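Local coordinates for globin protein (Ramazzottius varieornatus, PDB 5ZIQ) that binds heme with a hexacoordinated iron as a member of the globin family and may bind or carry oxygen, though its physiological role is not established, at residues K36-N41 with Q139-D144; L51-F54 with D59-D62; D73-R76 with S80-E83. One frame throughout, in Å; residues are numbered along the deposited sequence. Where two conformers were deposited one is given.

Contact 1 (K36-N41 with Q139-D144); sequences KTFSRN and QTTLAD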
loop_
_atom_site.group_PDB
_atom_site.type_symbol
_atom_site.label_atom_id
_atom_site.label_comp_id
_atom_site.label_asym_id
_atom_site.label_seq_id
_atom_site.Cartn_x
_atom_site.Cartn_y
_atom_site.Cartn_z
ATOM N N LYS A 36 -1.010 -11.386 -8.173
ATOM C CA LYS A 36 0.134 -12.070 -8.782
ATOM C C LYS A 36 0.538 -11.303 -10.038
ATOM O O LYS A 36 1.725 -11.007 -10.242
ATOM C CB LYS A 36 -0.144 -13.570 -9.071
ATOM C CG LYS A 36 1.100 -14.336 -9.545
ATOM C CD LYS A 36 2.187 -14.302 -8.487
ATOM C CE LYS A 36 3.368 -15.180 -8.848
ATOM N NZ LYS A 36 4.571 -14.843 -8.024
ATOM N N THR A 37 -0.453 -10.923 -10.844
ATOM C CA THR A 37 -0.206 -10.092 -12.024
ATOM C C THR A 37 0.424 -8.730 -11.670
ATOM O O THR A 37 1.459 -8.333 -12.232
ATOM C CB THR A 37 -1.498 -9.921 -12.837
ATOM O OG1 THR A 37 -1.994 -11.225 -13.168
ATOM C CG2 THR A 37 -1.249 -9.116 -14.119
ATOM N N PHE A 38 -0.186 -8.029 -10.726
ATOM C CA PHE A 38 0.289 -6.708 -10.305
ATOM C C PHE A 38 1.721 -6.728 -9.770
ATOM O O PHE A 38 2.489 -5.770 -9.963
ATOM C CB PHE A 38 -0.648 -6.201 -9.217
ATOM C CG PHE A 38 -0.312 -4.829 -8.706
ATOM C CD1 PHE A 38 -0.376 -3.715 -9.552
ATOM C CD2 PHE A 38 0.091 -4.649 -7.378
ATOM C CE1 PHE A 38 -0.080 -2.440 -9.068
ATOM C CE2 PHE A 38 0.386 -3.371 -6.890
ATOM C CZ PHE A 38 0.300 -2.264 -7.738
ATOM N N SER A 39 2.071 -7.825 -9.101
ATOM C CA SER A 39 3.338 -7.922 -8.386
ATOM C C SER A 39 4.530 -8.104 -9.290
ATOM O O SER A 39 5.643 -8.158 -8.791
ATOM C CB SER A 39 3.287 -9.046 -7.345
ATOM O OG SER A 39 3.340 -10.310 -7.966
ATOM N N ARG A 40 4.300 -8.191 -10.605
ATOM C CA ARG A 40 5.409 -8.411 -11.546
ATOM C C ARG A 40 6.458 -7.284 -11.453
ATOM O O ARG A 40 7.668 -7.525 -11.597
ATOM C CB ARG A 40 4.867 -8.557 -12.974
ATOM C CG ARG A 40 5.938 -8.794 -14.050
ATOM C CD ARG A 40 6.806 -10.038 -13.808
ATOM N NE ARG A 40 7.874 -10.105 -14.813
ATOM C CZ ARG A 40 8.991 -9.388 -14.797
ATOM N NH1 ARG A 40 9.264 -8.547 -13.802
ATOM N NH2 ARG A 40 9.863 -9.512 -15.793
ATOM N N ASN A 41 6.003 -6.049 -11.214
ATOM C CA ASN A 41 6.913 -4.907 -11.102
ATOM C C ASN A 41 6.607 -4.139 -9.825
ATOM O O ASN A 41 6.130 -2.999 -9.850
ATOM C CB ASN A 41 6.801 -4.008 -12.343
ATOM C CG ASN A 41 7.227 -4.735 -13.601
ATOM O OD1 ASN A 41 8.421 -4.836 -13.895
ATOM N ND2 ASN A 41 6.268 -5.313 -14.298
ATOM N N GLN A 139 -5.163 0.236 -10.814
ATOM C CA GLN A 139 -5.932 0.586 -12.033
ATOM C C GLN A 139 -5.014 0.726 -13.224
ATOM O O GLN A 139 -5.278 0.179 -14.292
ATOM C CB GLN A 139 -6.615 1.932 -11.876
ATOM C CG GLN A 139 -7.735 1.983 -10.887
ATOM C CD GLN A 139 -8.375 3.357 -10.804
ATOM O OE1 GLN A 139 -7.691 4.395 -10.771
ATOM N NE2 GLN A 139 -9.692 3.373 -10.762
ATOM N N THR A 140 -3.949 1.495 -13.036
ATOM C CA THR A 140 -3.046 1.852 -14.133
ATOM C C THR A 140 -2.311 0.619 -14.651
ATOM O O THR A 140 -2.165 0.425 -15.862
ATOM C CB THR A 140 -2.044 2.943 -13.698
ATOM O OG1 THR A 140 -2.761 4.031 -13.111
ATOM C CG2 THR A 140 -1.240 3.475 -14.879
ATOM N N THR A 141 -1.875 -0.233 -13.734
ATOM C CA THR A 141 -1.057 -1.380 -14.094
ATOM C C THR A 141 -1.914 -2.510 -14.638
ATOM O O THR A 141 -1.576 -3.129 -15.651
ATOM C CB THR A 141 -0.259 -1.862 -12.868
ATOM O OG1 THR A 141 0.547 -0.779 -12.386
ATOM C CG2 THR A 141 0.612 -3.051 -13.196
ATOM N N LEU A 142 -3.015 -2.799 -13.945
ATOM C CA LEU A 142 -3.876 -3.897 -14.356
ATOM C C LEU A 142 -4.764 -3.545 -15.551
ATOM O O LEU A 142 -5.223 -4.444 -16.256
ATOM C CB LEU A 142 -4.728 -4.370 -13.163
ATOM C CG LEU A 142 -3.988 -5.078 -12.014
ATOM C CD1 LEU A 142 -4.915 -5.289 -10.829
ATOM C CD2 LEU A 142 -3.440 -6.419 -12.479
ATOM N N ALA A 143 -5.003 -2.243 -15.762
ATOM C CA ALA A 143 -5.799 -1.742 -16.906
ATOM C C ALA A 143 -7.155 -2.473 -16.981
ATOM O O ALA A 143 -7.879 -2.482 -15.973
ATOM C CB ALA A 143 -4.996 -1.813 -18.212
ATOM N N ASP A 144 -7.480 -3.136 -18.095
ATOM C CA ASP A 144 -8.775 -3.858 -18.212
ATOM C C ASP A 144 -8.980 -5.006 -17.223
ATOM O O ASP A 144 -10.125 -5.380 -16.949
ATOM C CB ASP A 144 -9.046 -4.347 -19.645
ATOM C CG ASP A 144 -9.336 -3.208 -20.614
ATOM O OD1 ASP A 144 -9.313 -2.022 -20.205
ATOM O OD2 ASP A 144 -9.579 -3.507 -21.800
HETATM O O HOH W 1 3.554 -1.375 -11.467
#
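Phe38 and Leu142 mark the closest backbone approach, with their CA atoms 6.5 Å apart, near the C-terminal ends of helix 25-38 and helix 127-142. Ala143, with positive phi, is the first residue to leave the helical conformation of the second one. Thr37 directs CB toward helix 127-142, and its CG2, anti to the backbone N, meets Leu142 CD2 at 3.8 Å. The same CD2 methyl lies 4.3 Å from CB of Phe38, so one leucine branch serves two residues. Phe38 and Thr141 cross at about a right angle. Phe38 CD1 and CE1 both meet Thr141 CB, and CD1 also meets CG2, all at 3.8 Å. Thr141 OG1 sits at the ring edge near the plane, 3.8 Å from Phe38 CE1. Thr141 OG1 is hydrogen-bonded to Ala137 O of its own helix. A water also donates to OG1 at 3.2 Å and reaches Asn41 O by a weak bond. The buried Phe38 ring continues onto Leu134 and Leu138 of helix 127-142, Ala45 of helix 42-56 and Ile89 of helix 79-97. The packing is consistent with a globin A-B corner resting on the end of the G helix, where four helices meet.

Contact 2 (L51-F54 with D59-D62); sequences LKLF and DMKD. With HEM (protoporphyrin IX containing Fe), chain E; SO4 (sulfate ion), chain H.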
loop_
_atom_site.group_PDB
_atom_site.type_symbol
_atom_site.label_atom_id
_atom_site.label_comp_id
_atom_site.label_asym_id
_atom_site.label_seq_id
_atom_site.Cartn_x
_atom_site.Cartn_y
_atom_site.Cartn_z
ATOM N N LEU A 51 4.598 8.894 -6.056
ATOM C CA LEU A 51 4.400 10.027 -6.961
ATOM C C LEU A 51 2.936 10.465 -6.975
ATOM O O LEU A 51 2.663 11.674 -6.975
ATOM C CB LEU A 51 4.927 9.739 -8.372
ATOM C CG LEU A 51 6.437 9.496 -8.433
ATOM C CD1 LEU A 51 6.851 9.083 -9.832
ATOM C CD2 LEU A 51 7.281 10.671 -7.907
ATOM N N LYS A 52 2.003 9.510 -6.917
ATOM C CA LYS A 52 0.579 9.853 -6.857
ATOM C C LYS A 52 0.244 10.540 -5.530
ATOM O O LYS A 52 -0.496 11.536 -5.506
ATOM C CB LYS A 52 -0.316 8.640 -7.112
ATOM C CG LYS A 52 -1.802 8.954 -7.223
ATOM C CD LYS A 52 -2.119 9.799 -8.448
ATOM C CE LYS A 52 -3.590 9.694 -8.777
ATOM N NZ LYS A 52 -3.951 10.559 -9.928
ATOM N N LEU A 53 0.814 10.034 -4.432
ATOM C CA LEU A 53 0.594 10.681 -3.126
ATOM C C LEU A 53 0.968 12.157 -3.160
ATOM O O LEU A 53 0.241 13.017 -2.637
ATOM C CB LEU A 53 1.395 9.974 -2.035
ATOM C CG LEU A 53 1.224 10.494 -0.603
ATOM C CD1 LEU A 53 -0.174 10.240 -0.037
ATOM C CD2 LEU A 53 2.283 9.865 0.290
ATOM N N PHE A 54 2.098 12.442 -3.800
ATOM C CA PHE A 54 2.630 13.793 -3.833
ATOM C C PHE A 54 1.778 14.703 -4.717
ATOM O O PHE A 54 1.757 15.910 -4.488
ATOM C CB PHE A 54 4.102 13.819 -4.268
ATOM C CG PHE A 54 5.036 13.003 -3.400
ATOM C CD1 PHE A 54 4.730 12.678 -2.071
ATOM C CD2 PHE A 54 6.258 12.565 -3.926
ATOM C CE1 PHE A 54 5.616 11.920 -1.301
ATOM C CE2 PHE A 54 7.149 11.836 -3.156
ATOM C CZ PHE A 54 6.827 11.500 -1.841
ATOM N N ASP A 59 1.953 18.354 0.429
ATOM C CA ASP A 59 2.602 18.443 1.750
ATOM C C ASP A 59 3.140 17.100 2.285
ATOM O O ASP A 59 3.976 17.087 3.198
ATOM C CB ASP A 59 1.695 19.153 2.784
ATOM C CG ASP A 59 0.424 18.362 3.144
ATOM O OD1 ASP A 59 0.005 17.429 2.420
ATOM O OD2 ASP A 59 -0.180 18.700 4.181
ATOM N N MET A 60 2.689 15.986 1.690
ATOM C CA MET A 60 3.178 14.659 2.072
ATOM C C MET A 60 4.632 14.460 1.644
ATOM O O MET A 60 5.386 13.767 2.323
ATOM C CB MET A 60 2.267 13.531 1.547
ATOM C CG MET A 60 0.852 13.479 2.154
ATOM S SD MET A 60 0.693 13.207 3.943
ATOM C CE MET A 60 0.915 14.860 4.601
ATOM N N LYS A 61 5.022 15.095 0.534
ATOM C CA LYS A 61 6.418 15.084 0.099
ATOM C C LYS A 61 7.361 15.658 1.177
ATOM O O LYS A 61 8.458 15.150 1.357
ATOM C CB LYS A 61 6.580 15.829 -1.218
ATOM C CG LYS A 61 7.835 15.454 -1.991
ATOM C CD LYS A 61 8.018 16.387 -3.171
ATOM C CE LYS A 61 9.301 16.079 -3.907
ATOM N NZ LYS A 61 9.553 17.105 -4.960
ATOM N N ASP A 62 6.897 16.682 1.902
ATOM C CA ASP A 62 7.637 17.297 3.004
ATOM C C ASP A 62 7.967 16.358 4.160
ATOM O O ASP A 62 8.879 16.650 4.942
ATOM C CB ASP A 62 6.861 18.490 3.580
ATOM C CG ASP A 62 6.719 19.643 2.608
ATOM O OD1 ASP A 62 7.492 19.728 1.634
ATOM O OD2 ASP A 62 5.831 20.487 2.843
HETATM C CHA HEM E . 8.181 4.627 6.786
HETATM C CHB HEM E . 5.542 8.294 5.077
HETATM C CHC HEM E . 1.708 5.240 4.961
HETATM C CHD HEM E . 4.888 1.581 4.945
HETATM C C1A HEM E . 7.788 5.887 6.408
HETATM C C2A HEM E . 8.560 7.064 6.572
HETATM C C3A HEM E . 7.821 8.103 6.093
HETATM C C4A HEM E . 6.593 7.579 5.621
HETATM C CMA HEM E . 8.243 9.547 6.045
HETATM C CAA HEM E . 9.947 7.130 7.172
HETATM C CBA HEM E . 10.973 7.643 6.152
HETATM C CGA HEM E . 11.184 6.626 5.065
HETATM O O1A HEM E . 11.388 5.427 5.361
HETATM O O2A HEM E . 11.152 6.971 3.867
HETATM C C1B HEM E . 4.236 7.786 4.950
HETATM C C2B HEM E . 3.099 8.581 4.658
HETATM C C3B HEM E . 2.012 7.754 4.623
HETATM C C4B HEM E . 2.512 6.387 4.891
HETATM C CMB HEM E . 3.103 10.078 4.447
HETATM C CAB HEM E . 0.614 8.123 4.360
HETATM C CBB HEM E . 0.331 8.947 3.352
HETATM C C1C HEM E . 2.230 3.960 4.846
HETATM C C2C HEM E . 1.550 2.808 4.445
HETATM C C3C HEM E . 2.476 1.769 4.421
HETATM C C4C HEM E . 3.727 2.298 4.815
HETATM C CMC HEM E . 0.087 2.716 4.101
HETATM C CAC HEM E . 2.270 0.357 4.051
HETATM C CBC HEM E . 1.072 -0.152 3.846
HETATM C C1D HEM E . 6.024 2.153 5.515
HETATM C C2D HEM E . 7.175 1.319 5.906
HETATM C C3D HEM E . 8.091 2.164 6.417
HETATM C C4D HEM E . 7.493 3.510 6.344
HETATM C CMD HEM E . 7.284 -0.183 5.755
HETATM C CAD HEM E . 9.457 1.795 6.964
HETATM C CBD HEM E . 9.368 1.770 8.485
HETATM C CGD HEM E . 10.695 1.412 9.107
HETATM O O1D HEM E . 11.589 0.895 8.403
HETATM O O2D HEM E . 10.901 1.629 10.327
HETATM N NA HEM E . 6.574 6.222 5.859
HETATM N NB HEM E . 3.824 6.526 5.094
HETATM N NC HEM E . 3.537 3.623 5.078
HETATM N ND HEM E . 6.260 3.454 5.793
HETATM FE FE HEM E . 5.093 4.931 5.474
HETATM S S SO4 H . 9.730 20.755 -3.279
HETATM O O1 SO4 H . 9.038 21.247 -4.490
HETATM O O2 SO4 H . 8.825 20.868 -2.118
HETATM O O3 SO4 H . 10.937 21.571 -3.030
HETATM O O4 SO4 H . 10.124 19.347 -3.475
#
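Lys61 lies across the ring of Phe54, and its side chain can be followed outward from there. CB is 3.8 Å from Phe54 CD1, near one side of the ring. CG is anti to the backbone N (chi1 -159°), which carries it over the middle of the same face. It sits 3.8 Å from the ring centroid and only 9° off the normal, a well-centred CH-pi contact. Beyond CG the chain is fully extended and leaves the ring. CD and CE pass a sulfate ion, probably taken from the crystallisation liquor. NZ ends the chain with hydrogen bonds to sulfate O4, at 2.7 Å, and to Lys70 O; the sulfate is also held by Ala69 N. The lysine therefore gives its methylenes to an aromatic face and its ammonium to oxygen atoms. Its backbone joins in, with CA 3.6 Å from Phe54 CE1 over that face.

Leu53 and Met60 form the other half of the contact, on the heme side. Leu53 CG meets Met60 CB at 3.9 Å. Both leucine methyls reach the heme vinyl, with CD1 3.7 Å from HEM CBB. The methionine chain bends at chi2 and chi3, and its SD comes to 4.0 Å from the heme methyl CMB. Both residues belong to the heme pocket. The arrangement packs the loop after helix 42-56 back against that helix. Helix 127-142 adds Arg129, which touches both Leu53 and Met60, together with Met130 and Cys133 beside Leu53. Phe54 continues onto Phe67 and onto Phe81 of helix 79-97.

Contact 3 (D73-R76 with S80-E83); sequences DQLR and SFEE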
loop_
_atom_site.group_PDB
_atom_site.type_symbol
_atom_site.label_atom_id
_atom_site.label_comp_id
_atom_site.label_asym_id
_atom_site.label_seq_id
_atom_site.Cartn_x
_atom_site.Cartn_y
_atom_site.Cartn_z
ATOM N N ASP A 73 11.022 12.754 -12.428
ATOM C CA ASP A 73 12.110 12.157 -13.226
ATOM C C ASP A 73 13.409 11.971 -12.426
ATOM O O ASP A 73 14.045 10.918 -12.519
ATOM C CB ASP A 73 12.371 12.955 -14.513
ATOM C CG ASP A 73 11.269 12.785 -15.551
ATOM O OD1 ASP A 73 10.629 11.708 -15.613
ATOM O OD2 ASP A 73 11.054 13.736 -16.325
ATOM N N GLN A 74 13.768 12.980 -11.627
ATOM C CA GLN A 74 14.954 12.937 -10.758
ATOM C C GLN A 74 14.804 11.934 -9.617
ATOM O O GLN A 74 15.794 11.370 -9.127
ATOM C CB GLN A 74 15.241 14.313 -10.180
ATOM C CG GLN A 74 15.908 15.261 -11.168
ATOM C CD GLN A 74 15.883 16.704 -10.709
ATOM O OE1 GLN A 74 15.089 17.086 -9.844
ATOM N NE2 GLN A 74 16.746 17.524 -11.303
ATOM N N LEU A 75 13.560 11.729 -9.194
ATOM C CA LEU A 75 13.251 10.733 -8.172
ATOM C C LEU A 75 13.290 9.298 -8.662
ATOM O O LEU A 75 13.680 8.430 -7.891
ATOM C CB LEU A 75 11.897 11.029 -7.522
ATOM C CG LEU A 75 11.876 12.271 -6.627
ATOM C CD1 LEU A 75 10.439 12.620 -6.280
ATOM C CD2 LEU A 75 12.705 12.098 -5.355
ATOM N N ARG A 76 12.891 9.041 -9.918
ATOM C CA ARG A 76 12.676 7.648 -10.375
ATOM C C ARG A 76 13.935 6.805 -10.282
ATOM O O ARG A 76 13.844 5.597 -10.071
ATOM C CB ARG A 76 12.059 7.513 -11.794
ATOM C CG ARG A 76 11.170 6.262 -11.924
ATOM C CD ARG A 76 11.438 5.362 -13.142
ATOM N NE ARG A 76 11.666 3.940 -12.784
ATOM C CZ ARG A 76 10.767 2.945 -12.840
ATOM N NH1 ARG A 76 9.513 3.153 -13.225
ATOM N NH2 ARG A 76 11.119 1.722 -12.491
ATOM N N SER A 80 17.363 6.902 -2.543
ATOM C CA SER A 80 16.479 7.100 -1.392
ATOM C C SER A 80 15.015 6.925 -1.772
ATOM O O SER A 80 14.233 6.359 -1.012
ATOM C CB SER A 80 16.742 8.453 -0.730
ATOM O OG SER A 80 18.027 8.438 -0.125
ATOM N N PHE A 81 14.652 7.407 -2.956
ATOM C CA PHE A 81 13.301 7.207 -3.468
ATOM C C PHE A 81 12.965 5.733 -3.728
ATOM O O PHE A 81 11.867 5.285 -3.362
ATOM C CB PHE A 81 13.027 8.075 -4.691
ATOM C CG PHE A 81 11.585 8.083 -5.095
ATOM C CD1 PHE A 81 10.627 8.744 -4.311
ATOM C CD2 PHE A 81 11.171 7.401 -6.227
ATOM C CE1 PHE A 81 9.283 8.748 -4.682
ATOM C CE2 PHE A 81 9.832 7.406 -6.613
ATOM C CZ PHE A 81 8.883 8.068 -5.837
ATOM N N GLU A 82 13.913 4.995 -4.316
ATOM C CA GLU A 82 13.782 3.540 -4.512
ATOM C C GLU A 82 13.515 2.858 -3.157
ATOM O O GLU A 82 12.608 2.020 -3.059
ATOM C CB GLU A 82 15.042 2.949 -5.167
ATOM C CG GLU A 82 15.300 3.323 -6.628
ATOM C CD GLU A 82 16.785 3.257 -7.044
ATOM O OE1 GLU A 82 17.656 2.720 -6.325
ATOM O OE2 GLU A 82 17.117 3.789 -8.109
ATOM N N GLU A 83 14.240 3.281 -2.102
ATOM C CA GLU A 83 14.056 2.677 -0.770
ATOM C C GLU A 83 12.661 2.973 -0.237
ATOM O O GLU A 83 11.995 2.071 0.267
ATOM C CB GLU A 83 15.150 3.119 0.216
ATOM C CG GLU A 83 16.509 2.529 -0.147
ATOM C CD GLU A 83 17.703 3.283 0.430
ATOM O OE1 GLU A 83 18.829 2.764 0.298
ATOM O OE2 GLU A 83 17.549 4.398 0.977
#
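Leu75 and Phe81 are the nearest backbone pair, with CA atoms 5.9 Å apart on two consecutive helices, the short helix 72-76 and the start of the long helix 79-97. Both residues direct CB toward the other segment, and their side chains cross at about a right angle. The Phe81 ring receives Leu75 CB over one face. This CB lies 4.0 Å from the ring centroid and 16° off the normal, displaced toward the rim, and the pair counts as a CH-pi contact. Its closest ring atom is Phe81 CG, at 3.8 Å. One leucine methyl, CD2, follows along the CD1 side of the ring at 4.1 Å from Phe81 CD1. The backbone is drawn in as well. Leu75 O approaches Phe81 CD2 to 3.2 Å and lies near CB and CG too, so the ring is packed tightly against this peptide. Phe81 CG is anti to the backbone N (chi1 -170°), which sets one ring face against Leu75 CB.

Between Arg76 and Glu82 the nearest atoms are two oxygens, Arg76 O and Glu82 OE2, 4.2 Å apart and not hydrogen-bonded to each other. Arg76 points CB away from helix 79-97; its NH2 bonds to Ser44 OG, and its backbone oxygen accepts from Lys47 NZ. Phe67 touches Leu75 and meets the Phe81 ring edge-to-face. A short helix followed closely by the long helix carrying the axial iron ligand His88, which probably corresponds to the distal histidine, is consistent with the D-E corner of the globin fold.

Overall arrangement
Along the chain, helix 25-38 supplies the first half of contact 1, which closes only when helix 127-142 ends. The long loop so enclosed holds both other contacts. Contact 2 closes first, with four residues between its segments, next to the heme. Contact 3 follows in series, joining helix 72-76 to helix 79-97. Contacts 2 and 3 touch. Leu51 CD2 is 3.7 Å from Phe81 CZ, and Phe54 CE2 packs on Phe81 CE1, so the two form one continuous packed region. Contact 1 lies apart, its centre about 22 Å from that of contact 2 and about 21 Å from that of contact 3, and ties together two helix ends.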